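Local coordinates for Tlr1174 protein (Synechococcus elongatus, PDB 2OZT) that converts 2-succinyl-6-hydroxy-2,4-cyclohexadiene-1-carboxylate to 2-succinylbenzoate with the help of a divalent metal ion, a step on the way to phylloquinone, at residues E222-A227 with V243-L248; G45-L50 with F89-A94; T215-L220 with P239-I244; N59-L64 with E82-A87; G170-A175 with E193-P198. All coordinates share one frame; numbering follows the deposited sequence.

Contact 1: E222-A227 with V243-L248; sequences ESVVSA and VIKTAL. With NA (sodium ion), chain D.
Val-224 and Lys-245 meet at the C-terminal mouth of the enolase-superfamily barrel, where the loop after strand 218-220 runs beside the turn that follows strand 241-244. The tight part gathers round the lysine nitrogen. Lys-245 NZ donates to Val-224 O at 2.9 Å and to Val-243 O at 2.7 Å, lying about 36° out of the plane of each carbonyl, and a salt bridge to Asp-221 fixes it further. Lysine suits this place because its long chain, bent at chi2 (69°) and chi3 (60°), can fold back to a carbonyl two residues earlier; the residue is predicted to be the proton acceptor of the reaction. Val-224 CG2 packs beside the lysine, 3.6 Å from Val-243 O; further along, Val-225 CG1 meets Leu-248 CB at 3.9 Å.

Between the backbones the fit is looser, and a water spans the gap. It donates to Val-224 O and Val-225 O and accepts from Lys-245 N, joining main chains that make no direct bond across this contact. The partly exposed Ser-226 and Glu-222 flank the buried valines: Ser-226 caps helix 227-235 through Glu-229 N, while Glu-222 turns away to a sodium ion that Asp-167 and Asp-221 also bind. Its OE2 accepts a hydrogen bond from Asn-169 ND2. The metal ligand is Glu-222 OE1, 2.7 Å from the sodium.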
# COMPACT_ATOMS: atom_id res chain seq x y z
N GLU A 222 -3.23 -2.86 -8.16
CA GLU A 222 -2.75 -4.20 -8.48
C GLU A 222 -1.71 -4.16 -9.59
O GLU A 222 -0.79 -5.01 -9.61
CB GLU A 222 -3.94 -5.08 -8.89
CG GLU A 222 -4.86 -5.52 -7.73
CD GLU A 222 -5.99 -4.56 -7.35
OE1 GLU A 222 -5.98 -3.39 -7.77
OE2 GLU A 222 -6.91 -4.99 -6.56
N SER A 223 -1.79 -3.16 -10.47
CA SER A 223 -0.82 -3.04 -11.55
C SER A 223 0.56 -2.59 -11.12
O SER A 223 1.53 -2.75 -11.91
CB SER A 223 -1.32 -2.06 -12.63
OG SER A 223 -2.37 -2.64 -13.43
N VAL A 224 0.65 -1.95 -9.95
CA VAL A 224 1.92 -1.39 -9.50
C VAL A 224 2.32 -1.88 -8.11
O VAL A 224 1.95 -1.31 -7.10
CB VAL A 224 2.00 0.16 -9.62
CG1 VAL A 224 2.05 0.58 -11.12
CG2 VAL A 224 0.83 0.88 -8.94
N VAL A 225 3.07 -2.96 -8.09
CA VAL A 225 3.57 -3.53 -6.84
C VAL A 225 5.05 -3.14 -6.65
O VAL A 225 5.43 -2.49 -5.65
CB VAL A 225 3.36 -5.05 -6.84
CG1 VAL A 225 3.98 -5.70 -5.58
CG2 VAL A 225 1.84 -5.37 -6.96
N SER A 226 5.86 -3.48 -7.63
CA SER A 226 7.31 -3.26 -7.55
C SER A 226 7.76 -1.97 -8.22
O SER A 226 7.04 -1.39 -9.06
CB SER A 226 8.04 -4.42 -8.23
OG SER A 226 7.78 -4.37 -9.64
N ALA A 227 8.97 -1.51 -7.85
CA ALA A 227 9.57 -0.39 -8.55
C ALA A 227 9.61 -0.60 -10.07
O ALA A 227 9.37 0.35 -10.86
CB ALA A 227 10.99 -0.15 -8.00
N VAL A 243 -0.79 3.88 -6.69
CA VAL A 243 -0.94 3.54 -5.26
C VAL A 243 0.31 2.71 -4.89
O VAL A 243 0.49 1.60 -5.39
CB VAL A 243 -2.23 2.75 -5.01
CG1 VAL A 243 -2.38 2.40 -3.53
CG2 VAL A 243 -3.45 3.57 -5.50
N ILE A 244 1.18 3.28 -4.06
CA ILE A 244 2.47 2.65 -3.75
C ILE A 244 2.38 1.90 -2.43
O ILE A 244 2.03 2.50 -1.39
CB ILE A 244 3.52 3.76 -3.57
CG1 ILE A 244 3.69 4.62 -4.83
CG2 ILE A 244 4.90 3.16 -3.15
CD1 ILE A 244 4.08 3.82 -6.10
N LYS A 245 2.67 0.60 -2.48
CA LYS A 245 2.78 -0.20 -1.25
C LYS A 245 4.25 -0.31 -0.91
O LYS A 245 4.96 -1.16 -1.42
CB LYS A 245 2.21 -1.61 -1.42
CG LYS A 245 0.67 -1.67 -1.49
CD LYS A 245 0.01 -1.06 -2.77
CE LYS A 245 0.45 -1.73 -4.07
NZ LYS A 245 -0.29 -1.02 -5.24
N THR A 246 4.69 0.62 -0.07
CA THR A 246 6.13 0.76 0.17
C THR A 246 6.76 -0.55 0.67
O THR A 246 7.91 -0.85 0.29
CB THR A 246 6.35 1.90 1.12
OG1 THR A 246 5.82 3.11 0.56
CG2 THR A 246 7.83 2.16 1.42
N ALA A 247 6.04 -1.31 1.48
CA ALA A 247 6.62 -2.54 2.02
C ALA A 247 6.87 -3.58 0.94
O ALA A 247 7.65 -4.54 1.15
CB ALA A 247 5.70 -3.11 3.10
N LEU A 248 6.18 -3.45 -0.21
CA LEU A 248 6.30 -4.44 -1.29
C LEU A 248 7.16 -4.00 -2.47
O LEU A 248 7.41 -4.76 -3.39
CB LEU A 248 4.91 -4.77 -1.89
CG LEU A 248 3.83 -5.09 -0.88
CD1 LEU A 248 2.50 -5.44 -1.65
CD2 LEU A 248 4.29 -6.25 0.06
NA NA D . -7.42 -1.63 -6.33
O HOH W 1 3.64 -0.42 -4.92

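Contact 2: G45-L50 with F89-A94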
# COMPACT_ATOMS: atom_id res chain seq x y z
N GLY A 45 13.78 -4.55 10.76
CA GLY A 45 13.10 -4.39 9.46
C GLY A 45 12.11 -5.54 9.35
O GLY A 45 12.11 -6.51 10.12
N GLU A 46 11.23 -5.38 8.36
CA GLU A 46 10.19 -6.38 8.11
C GLU A 46 10.07 -6.65 6.62
O GLU A 46 9.99 -5.73 5.81
CB GLU A 46 8.87 -5.87 8.67
CG GLU A 46 7.67 -6.78 8.36
CD GLU A 46 6.37 -6.32 9.03
OE1 GLU A 46 6.35 -5.36 9.87
OE2 GLU A 46 5.30 -6.93 8.66
N ILE A 47 10.02 -7.95 6.28
CA ILE A 47 9.82 -8.44 4.90
C ILE A 47 8.50 -9.19 4.86
O ILE A 47 8.35 -10.25 5.47
CB ILE A 47 10.93 -9.44 4.53
CG1 ILE A 47 12.32 -8.78 4.70
CG2 ILE A 47 10.79 -10.02 3.15
CD1 ILE A 47 13.51 -9.74 4.54
N ALA A 48 7.51 -8.63 4.16
CA ALA A 48 6.17 -9.22 4.15
C ALA A 48 5.52 -9.14 2.76
O ALA A 48 4.54 -8.41 2.61
CB ALA A 48 5.30 -8.49 5.19
N PRO A 49 6.00 -9.91 1.78
CA PRO A 49 5.31 -9.90 0.50
C PRO A 49 3.86 -10.36 0.67
O PRO A 49 3.52 -11.11 1.63
CB PRO A 49 6.10 -10.89 -0.34
CG PRO A 49 6.75 -11.85 0.69
CD PRO A 49 7.11 -10.88 1.83
N LEU A 50 2.98 -9.86 -0.19
CA LEU A 50 1.56 -10.14 -0.04
C LEU A 50 1.14 -11.16 -1.11
O LEU A 50 1.34 -10.92 -2.28
CB LEU A 50 0.78 -8.82 -0.19
CG LEU A 50 -0.73 -8.79 0.09
CD1 LEU A 50 -1.02 -9.13 1.54
CD2 LEU A 50 -1.27 -7.40 -0.22
N PHE A 89 13.21 -3.93 0.64
CA PHE A 89 12.65 -2.97 1.60
C PHE A 89 13.05 -3.34 3.01
O PHE A 89 13.51 -2.49 3.80
CB PHE A 89 11.11 -2.96 1.49
CG PHE A 89 10.42 -2.29 2.65
CD1 PHE A 89 10.20 -0.93 2.67
CD2 PHE A 89 10.00 -3.04 3.77
CE1 PHE A 89 9.53 -0.31 3.71
CE2 PHE A 89 9.34 -2.42 4.84
CZ PHE A 89 9.10 -1.05 4.82
N GLY A 90 12.90 -4.63 3.35
CA GLY A 90 13.21 -5.01 4.74
C GLY A 90 14.66 -4.78 5.13
O GLY A 90 14.91 -4.21 6.21
N PHE A 91 15.58 -5.20 4.26
CA PHE A 91 16.99 -5.01 4.60
C PHE A 91 17.37 -3.54 4.58
O PHE A 91 18.10 -3.10 5.45
CB PHE A 91 17.86 -5.83 3.69
CG PHE A 91 17.97 -7.27 4.12
CD1 PHE A 91 18.87 -7.60 5.17
CD2 PHE A 91 17.14 -8.26 3.57
CE1 PHE A 91 18.99 -8.94 5.61
CE2 PHE A 91 17.23 -9.58 4.01
CZ PHE A 91 18.16 -9.91 5.02
N ALA A 92 16.89 -2.78 3.61
CA ALA A 92 17.27 -1.36 3.53
C ALA A 92 16.77 -0.59 4.73
O ALA A 92 17.52 0.21 5.35
CB ALA A 92 16.75 -0.75 2.22
N THR A 93 15.53 -0.81 5.13
CA THR A 93 14.97 -0.12 6.29
C THR A 93 15.61 -0.58 7.61
O THR A 93 15.82 0.24 8.52
CB THR A 93 13.40 -0.19 6.31
OG1 THR A 93 12.99 -1.56 6.35
CG2 THR A 93 12.76 0.51 5.06
N ALA A 94 15.92 -1.86 7.72
CA ALA A 94 16.60 -2.34 8.91
C ALA A 94 17.95 -1.64 9.01
O ALA A 94 18.30 -1.16 10.10
CB ALA A 94 16.78 -3.86 8.83
O HOH W 2 10.91 -2.38 7.99
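Gly-45 and Gly-90 let strand 42-47 lie close along helix 85-97; the axes of 45-47 and 89-94 run almost antiparallel, 6.2 Å apart. Glycine suits both backbones here: with no side chain between them, Gly-45 CA comes to 3.7 Å from Gly-90 O, and one turn further along Ala-94 CB rests 3.6 Å from Gly-45 N.

Ile-47 provides the apolar grip. Its CG1 lies beside the backbone N (chi1 -57°) and passes 3.9 Å from Gly-90 CA; the extended chi2 (172°) then carries CD1 on to Phe-91 CE2 at 3.8 Å, the two side chains crossing at a slant. Phe-91 also pairs edge-to-face with Trp-5.

Glu-46 contributes mainly through its main chain. Its O faces the edge of the Phe-89 ring, 3.4 Å from CD2, where the slightly positive C-H rim suits a carbonyl, while Thr-93 CG2 lies over one face of that ring, toward the rim. A water accepts from Glu-46 N and donates to Thr-93 OG1, bridging strand and helix; Thr-93 OG1 in turn donates to Phe-89 O at 2.8 Å. The Glu-46 carboxylate leads away to Tyr-10 OH, Gly-276 N and Ala-279 N, so it sits at the start of helix 277-290, whose dipole would probably favour its negative charge. Such a helix laid along an antiparallel sheet is characteristic of the N-terminal capping domain of the enolase superfamily.

Contact 3: T215-L220 with P239-I244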
# COMPACT_ATOMS: atom_id res chain seq x y z
N THR A 215 -12.65 11.47 -18.46
CA THR A 215 -12.57 12.70 -17.70
C THR A 215 -12.31 12.51 -16.20
O THR A 215 -11.98 13.47 -15.51
CB THR A 215 -13.82 13.58 -17.91
OG1 THR A 215 -15.01 12.82 -17.63
CG2 THR A 215 -13.86 14.01 -19.38
N THR A 216 -12.45 11.29 -15.71
CA THR A 216 -12.20 10.97 -14.30
C THR A 216 -10.83 10.33 -14.18
O THR A 216 -10.50 9.46 -14.97
CB THR A 216 -13.25 9.96 -13.79
OG1 THR A 216 -14.58 10.51 -13.98
CG2 THR A 216 -13.07 9.64 -12.31
N ALA A 217 -10.05 10.74 -13.17
CA ALA A 217 -8.73 10.18 -12.96
C ALA A 217 -8.78 8.69 -12.62
O ALA A 217 -9.71 8.21 -11.99
CB ALA A 217 -7.96 10.93 -11.85
N ILE A 218 -7.74 7.99 -13.00
CA ILE A 218 -7.63 6.56 -12.72
C ILE A 218 -6.35 6.33 -11.90
O ILE A 218 -5.33 6.99 -12.13
CB ILE A 218 -7.59 5.73 -14.03
CG1 ILE A 218 -8.86 6.04 -14.84
CG2 ILE A 218 -7.49 4.24 -13.75
CD1 ILE A 218 -8.94 5.24 -16.15
N ALA A 219 -6.44 5.41 -10.94
CA ALA A 219 -5.27 5.01 -10.15
C ALA A 219 -4.93 3.56 -10.41
O ALA A 219 -5.79 2.70 -10.46
CB ALA A 219 -5.59 5.18 -8.68
N LEU A 220 -3.64 3.26 -10.48
CA LEU A 220 -3.18 1.87 -10.55
C LEU A 220 -2.83 1.36 -9.17
O LEU A 220 -2.28 2.10 -8.35
CB LEU A 220 -1.90 1.78 -11.39
CG LEU A 220 -2.12 2.22 -12.84
CD1 LEU A 220 -0.77 2.27 -13.50
CD2 LEU A 220 -3.07 1.30 -13.63
N PRO A 239 -0.95 8.84 -17.07
CA PRO A 239 -1.27 10.19 -16.60
C PRO A 239 -2.00 10.25 -15.25
O PRO A 239 -2.24 11.34 -14.74
CB PRO A 239 -2.27 10.70 -17.66
CG PRO A 239 -3.00 9.44 -18.04
CD PRO A 239 -1.99 8.32 -18.01
N GLY A 240 -2.34 9.09 -14.70
CA GLY A 240 -3.09 9.02 -13.46
C GLY A 240 -2.25 8.82 -12.21
O GLY A 240 -1.08 9.27 -12.11
N PHE A 241 -2.91 8.21 -11.23
CA PHE A 241 -2.29 8.01 -9.93
C PHE A 241 -1.66 6.63 -9.78
O PHE A 241 -1.97 5.68 -10.49
CB PHE A 241 -3.32 8.18 -8.82
CG PHE A 241 -3.82 9.58 -8.67
CD1 PHE A 241 -3.30 10.44 -7.72
CD2 PHE A 241 -4.83 10.05 -9.51
CE1 PHE A 241 -3.77 11.75 -7.63
CE2 PHE A 241 -5.33 11.33 -9.40
CZ PHE A 241 -4.78 12.20 -8.46
N PHE A 242 -0.72 6.55 -8.84
CA PHE A 242 -0.06 5.27 -8.55
C PHE A 242 -0.25 5.03 -7.05
O PHE A 242 0.07 5.92 -6.25
CB PHE A 242 1.45 5.44 -8.73
CG PHE A 242 1.93 5.69 -10.15
CD1 PHE A 242 2.44 4.67 -10.92
CD2 PHE A 242 1.96 6.99 -10.67
CE1 PHE A 242 2.93 4.92 -12.22
CE2 PHE A 242 2.46 7.23 -11.96
CZ PHE A 242 2.94 6.19 -12.71
N VAL A 243 -0.79 3.88 -6.69
CA VAL A 243 -0.94 3.54 -5.26
C VAL A 243 0.31 2.71 -4.89
O VAL A 243 0.49 1.60 -5.39
CB VAL A 243 -2.23 2.75 -5.01
CG1 VAL A 243 -2.38 2.40 -3.53
CG2 VAL A 243 -3.45 3.57 -5.50
N ILE A 244 1.18 3.28 -4.06
CA ILE A 244 2.47 2.65 -3.75
C ILE A 244 2.38 1.90 -2.43
O ILE A 244 2.03 2.50 -1.39
CB ILE A 244 3.52 3.76 -3.57
CG1 ILE A 244 3.69 4.62 -4.83
CG2 ILE A 244 4.90 3.16 -3.15
CD1 ILE A 244 4.08 3.82 -6.10
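A chi1 of -68° turns the Phe-241 ring anti to its carbonyl carbon, and this swings the ring back along its strand until its edge meets Ala-217, with CE2 3.6 Å from Ala-217 CB and the methyl in the ring plane. Val-243, whose CG2 stands beside its own backbone N, brings that methyl to 4.2 Å from Ala-219 CB. Ala-217 and Ala-219 lie between Phe-241 and Tyr-194 of strand 192-196, where a small methyl suits; Ala-219 CB also touches Phe-241 CB at 3.8 Å.

The backbones pair in parallel, with Ala-219 beside Phe-241 and Leu-220 beside Phe-242. Phe-241 N donates to Ile-218 O, Leu-220 N to Phe-241 O, and Val-243 N to Leu-220 O; each bond measures 2.9 Å between N and O, and the direction alternates from one strand to the other, as in any parallel pair. Gly-240, bare of a side chain, lets its CA approach Ile-218 O to 3.3 Å in a C-H...O contact.

The two faces of the sheet have different neighbours. Phe-241 meets Tyr-194 and His-294 and forms a cation-pi pair with Arg-267, and Val-243 borders the metal ligand Glu-196. Leu-220 and Phe-242 instead turn their apolar chains to Trp-233 of helix 227-235. That helix links the two strands, making the arrangement a beta-alpha-beta crossover of the parallel barrel found in the enolase superfamily.

Contact 4: N59-L64 with E82-A87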
# COMPACT_ATOMS: atom_id res chain seq x y z
N ASN A 59 8.55 -17.76 0.80
CA ASN A 59 9.58 -18.84 0.74
C ASN A 59 10.85 -18.41 0.04
O ASN A 59 11.97 -18.79 0.47
CB ASN A 59 8.99 -20.08 0.05
CG ASN A 59 8.00 -20.80 0.93
OD1 ASN A 59 7.82 -20.49 2.11
ND2 ASN A 59 7.30 -21.77 0.33
N ALA A 60 10.73 -17.60 -0.99
CA ALA A 60 11.91 -17.12 -1.68
C ALA A 60 12.71 -16.13 -0.80
O ALA A 60 13.95 -16.10 -0.83
CB ALA A 60 11.50 -16.45 -3.01
N ASP A 61 12.01 -15.31 -0.01
CA ASP A 61 12.67 -14.38 0.91
C ASP A 61 13.41 -15.16 2.01
O ASP A 61 14.52 -14.78 2.46
CB ASP A 61 11.64 -13.47 1.56
CG ASP A 61 11.00 -12.49 0.57
OD1 ASP A 61 11.68 -12.05 -0.38
OD2 ASP A 61 9.83 -12.15 0.80
N ILE A 62 12.80 -16.27 2.44
CA ILE A 62 13.42 -17.12 3.48
C ILE A 62 14.71 -17.72 2.94
O ILE A 62 15.77 -17.69 3.61
CB ILE A 62 12.44 -18.25 3.99
CG1 ILE A 62 11.36 -17.64 4.86
CG2 ILE A 62 13.22 -19.27 4.87
CD1 ILE A 62 10.12 -18.52 4.99
N ALA A 63 14.65 -18.22 1.72
CA ALA A 63 15.84 -18.79 1.08
C ALA A 63 16.94 -17.72 1.00
O ALA A 63 18.11 -17.97 1.30
CB ALA A 63 15.52 -19.33 -0.27
N LEU A 64 16.57 -16.50 0.60
CA LEU A 64 17.51 -15.38 0.58
C LEU A 64 18.13 -15.19 1.93
O LEU A 64 19.38 -15.09 2.04
CB LEU A 64 16.76 -14.08 0.21
CG LEU A 64 17.69 -12.87 0.30
CD1 LEU A 64 18.74 -12.80 -0.82
CD2 LEU A 64 16.89 -11.59 0.46
N GLU A 82 16.59 -8.08 -7.48
CA GLU A 82 15.50 -7.16 -7.77
C GLU A 82 14.17 -7.88 -7.76
O GLU A 82 13.12 -7.24 -7.58
CB GLU A 82 15.74 -6.48 -9.14
CG GLU A 82 14.55 -5.66 -9.67
CD GLU A 82 14.87 -4.90 -10.96
OE1 GLU A 82 16.05 -4.53 -11.17
OE2 GLU A 82 13.94 -4.67 -11.76
N ALA A 83 14.19 -9.20 -7.97
CA ALA A 83 12.95 -9.98 -7.99
C ALA A 83 12.37 -10.17 -6.58
O ALA A 83 11.30 -10.74 -6.42
CB ALA A 83 13.17 -11.33 -8.66
N LEU A 84 13.09 -9.72 -5.55
CA LEU A 84 12.60 -9.82 -4.16
C LEU A 84 12.47 -8.41 -3.53
O LEU A 84 13.21 -8.04 -2.60
CB LEU A 84 13.57 -10.65 -3.32
CG LEU A 84 13.85 -12.08 -3.83
CD1 LEU A 84 14.94 -12.75 -2.96
CD2 LEU A 84 12.56 -12.91 -3.88
N PRO A 85 11.54 -7.60 -4.05
CA PRO A 85 11.48 -6.20 -3.58
C PRO A 85 11.08 -6.03 -2.12
O PRO A 85 11.56 -5.10 -1.47
CB PRO A 85 10.43 -5.56 -4.49
CG PRO A 85 9.62 -6.71 -5.03
CD PRO A 85 10.59 -7.89 -5.13
N ALA A 86 10.22 -6.90 -1.58
CA ALA A 86 9.94 -6.81 -0.13
C ALA A 86 11.21 -7.07 0.72
O ALA A 86 11.39 -6.44 1.75
CB ALA A 86 8.76 -7.74 0.27
N ALA A 87 12.03 -8.02 0.26
CA ALA A 87 13.32 -8.24 0.94
C ALA A 87 14.22 -7.01 0.84
O ALA A 87 14.85 -6.64 1.84
CB ALA A 87 14.01 -9.48 0.36
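Leu-84 reaches across to Ala-60, Asp-61 and Leu-64, joining helix 58-67 to the start of helix 85-97 within the capping domain. Leu-84 CD2 lies 3.8 Å from Ala-60 CB, while Leu-84 CD1 lies 3.9 Å from Leu-64 CB, and the two leucine chains run alongside each other, pointing opposite ways. A compact alanine and a branched leucine, one turn apart on the same helix, thus offer a short and a long surface to a single side chain. Leu-64 is directed forward by its first torsion, with CG opposite the backbone N (chi1 175°), which takes CD2 to 3.6 Å from Ala-87 CB. Being small, Ala-87 allows the helices to come near: its CA is 6.2 Å from Asp-61 CA.

No hydrogen bond crosses this interface, and the next shell supplies the hydrogen bonds. Leu-84 occupies the N-cap position of helix 85-97, and the first turn of that helix is gripped by Glu-56, which accepts from Ala-86 N through OE1 and from Ala-87 N through OE2. Glu-56 OE2 is also close to Asp-61 OD1, and two carboxylates so near may raise the proton affinity of one of them. Asp-61 CG lies beside its own backbone N (chi1 -68°), which turns the carboxylate toward the other helix. Across this contact Asp-61 OD1 meets only carbon, with Ala-87 CB 3.5 Å away and Leu-84 CD2 at 3.7 Å.

Contact 5: G170-A175 with E193-P198. With PO4 (phosphate ion), chain C.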
# COMPACT_ATOMS: atom_id res chain seq x y z
N GLY A 170 -9.94 -4.29 -10.20
CA GLY A 170 -9.76 -5.01 -11.45
C GLY A 170 -10.97 -5.84 -11.85
O GLY A 170 -10.84 -6.76 -12.66
N SER A 171 -12.15 -5.55 -11.29
CA SER A 171 -13.29 -6.44 -11.47
C SER A 171 -14.20 -6.11 -12.65
O SER A 171 -15.14 -6.89 -12.93
CB SER A 171 -14.12 -6.48 -10.18
OG SER A 171 -14.75 -5.26 -9.99
N TRP A 172 -14.00 -4.99 -13.32
CA TRP A 172 -14.88 -4.66 -14.46
C TRP A 172 -14.30 -5.24 -15.73
O TRP A 172 -13.09 -5.29 -15.91
CB TRP A 172 -14.98 -3.14 -14.65
CG TRP A 172 -15.69 -2.43 -13.56
CD1 TRP A 172 -16.67 -2.92 -12.71
CD2 TRP A 172 -15.56 -1.04 -13.26
NE1 TRP A 172 -17.10 -1.91 -11.87
CE2 TRP A 172 -16.44 -0.75 -12.20
CE3 TRP A 172 -14.77 -0.01 -13.79
CZ2 TRP A 172 -16.51 0.53 -11.62
CZ3 TRP A 172 -14.88 1.25 -13.26
CH2 TRP A 172 -15.76 1.51 -12.18
N ASP A 173 -15.18 -5.67 -16.64
CA ASP A 173 -14.71 -5.88 -18.01
C ASP A 173 -14.65 -4.55 -18.77
O ASP A 173 -15.05 -3.51 -18.26
CB ASP A 173 -15.49 -6.97 -18.77
CG ASP A 173 -16.95 -6.65 -18.99
OD1 ASP A 173 -17.35 -5.46 -19.10
OD2 ASP A 173 -17.72 -7.64 -19.11
N ARG A 174 -14.09 -4.58 -19.96
CA ARG A 174 -13.78 -3.34 -20.64
C ARG A 174 -15.07 -2.55 -20.98
O ARG A 174 -15.12 -1.34 -20.82
CB ARG A 174 -12.94 -3.61 -21.89
CG ARG A 174 -11.50 -4.11 -21.62
CD ARG A 174 -10.77 -4.53 -22.92
NE ARG A 174 -11.45 -5.71 -23.45
CZ ARG A 174 -11.99 -5.79 -24.67
NH1 ARG A 174 -11.88 -4.79 -25.52
NH2 ARG A 174 -12.63 -6.90 -25.02
N ALA A 175 -16.12 -3.23 -21.45
CA ALA A 175 -17.33 -2.50 -21.83
C ALA A 175 -17.97 -1.87 -20.58
O ALA A 175 -18.46 -0.76 -20.63
CB ALA A 175 -18.30 -3.46 -22.49
N GLU A 193 -12.33 11.43 -6.54
CA GLU A 193 -10.91 11.67 -6.71
C GLU A 193 -10.32 10.83 -7.83
O GLU A 193 -9.56 11.32 -8.67
CB GLU A 193 -10.21 11.37 -5.39
CG GLU A 193 -8.75 11.80 -5.36
CD GLU A 193 -8.08 11.54 -4.03
OE1 GLU A 193 -8.66 10.85 -3.17
OE2 GLU A 193 -6.97 12.08 -3.83
N TYR A 194 -10.63 9.55 -7.83
CA TYR A 194 -10.24 8.65 -8.91
C TYR A 194 -10.99 7.36 -8.83
O TYR A 194 -11.64 7.05 -7.79
CB TYR A 194 -8.72 8.37 -8.89
CG TYR A 194 -8.06 7.89 -7.58
CD1 TYR A 194 -7.17 8.75 -6.92
CD2 TYR A 194 -8.27 6.63 -7.05
CE1 TYR A 194 -6.47 8.33 -5.76
CE2 TYR A 194 -7.58 6.20 -5.87
CZ TYR A 194 -6.71 7.07 -5.26
OH TYR A 194 -6.06 6.61 -4.14
N VAL A 195 -10.95 6.61 -9.94
CA VAL A 195 -11.35 5.22 -9.99
C VAL A 195 -10.07 4.38 -9.92
O VAL A 195 -9.16 4.57 -10.73
CB VAL A 195 -12.19 4.89 -11.27
CG1 VAL A 195 -12.49 3.41 -11.30
CG2 VAL A 195 -13.48 5.72 -11.34
N GLU A 196 -10.03 3.48 -8.97
CA GLU A 196 -8.84 2.66 -8.74
C GLU A 196 -8.95 1.31 -9.43
O GLU A 196 -9.96 0.61 -9.26
CB GLU A 196 -8.64 2.46 -7.24
CG GLU A 196 -7.33 1.78 -6.86
CD GLU A 196 -7.14 1.81 -5.36
OE1 GLU A 196 -7.98 2.42 -4.68
OE2 GLU A 196 -6.14 1.27 -4.87
N GLN A 197 -7.97 1.00 -10.30
CA GLN A 197 -7.88 -0.31 -10.96
C GLN A 197 -9.20 -0.76 -11.63
O GLN A 197 -9.77 -1.77 -11.25
CB GLN A 197 -7.29 -1.38 -10.01
CG GLN A 197 -6.68 -2.56 -10.77
CD GLN A 197 -5.34 -2.26 -11.37
OE1 GLN A 197 -4.47 -1.65 -10.71
NE2 GLN A 197 -5.12 -2.67 -12.62
N PRO A 198 -9.65 0.01 -12.62
CA PRO A 198 -10.92 -0.41 -13.22
C PRO A 198 -10.83 -1.75 -13.94
O PRO A 198 -11.82 -2.51 -13.95
CB PRO A 198 -11.26 0.72 -14.18
CG PRO A 198 -9.96 1.38 -14.51
CD PRO A 198 -9.18 1.29 -13.18
P PO4 C . -13.23 -8.34 -21.54
O1 PO4 C . -13.10 -9.50 -20.59
O2 PO4 C . -12.17 -8.54 -22.60
O3 PO4 C . -14.61 -8.24 -22.18
O4 PO4 C . -12.91 -7.03 -20.88
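In the beta-alpha-beta unit built from strand 163-167, helix 174-187 and strand 192-196, the loop leading into the helix returns to the end of the last strand, where Gly-170 and Trp-172 meet Gln-197 and Pro-198. Gly-170 N donates to Gln-197 O at 2.7 Å; its phi of 72° is one that glycine adopts readily. Trp-172 N makes a weak, 3.4 Å bond to Pro-198 O.

The broad indole packs against the apolar side, turned toward Pro-198 and Val-195 because Trp-172 CG lies anti to its carbonyl carbon (chi1 -68°). Trp-172 CE3 touches Pro-198 CB at 3.6 Å, and CZ3 touches Val-195 CG1 at 3.8 Å, the valine crossing the indole at about a right angle. Trp-180 stacks on the same indole.

Gln-197 accepts from Asp-221 N with OE1, and so ties this loop to a metal ligand; Glu-196, beside it, is a magnesium ligand. Asp-173 caps helix 174-187, and Arg-174 N donates to O4 of a phosphate at 2.9 Å, while NE and NH2 of Arg-174 both reach phosphate O2 at 3.0 Å. A helix start and an arginine together favour an anion, although this phosphate probably came from the crystallisation liquor.

Contacts 1, 3 and 5 all belong to the parallel barrel: contacts 1 and 5 supply metal ligands, and contact 3 borders the site. The sodium ion is bound by Asp-167, Asp-221 and Glu-222 of contact 1; Glu-196 of contact 5 binds magnesium. Contacts 1 and 3 share Val-243, whose CG2 lies 3.6 Å from Glu-196 OE2. Contacts 3 and 5 lie on neighbouring strands, with Ala-219 N 2.9 Å from Val-195 O. Contacts 2 and 4 belong to the capping domain, both use helix 85-97 and have centres about 10 Å apart. Contact 1 is one place where the two domains meet: Thr-246 O approaches Phe-89 CD1 to 3.3 Å, just beyond Lys-245.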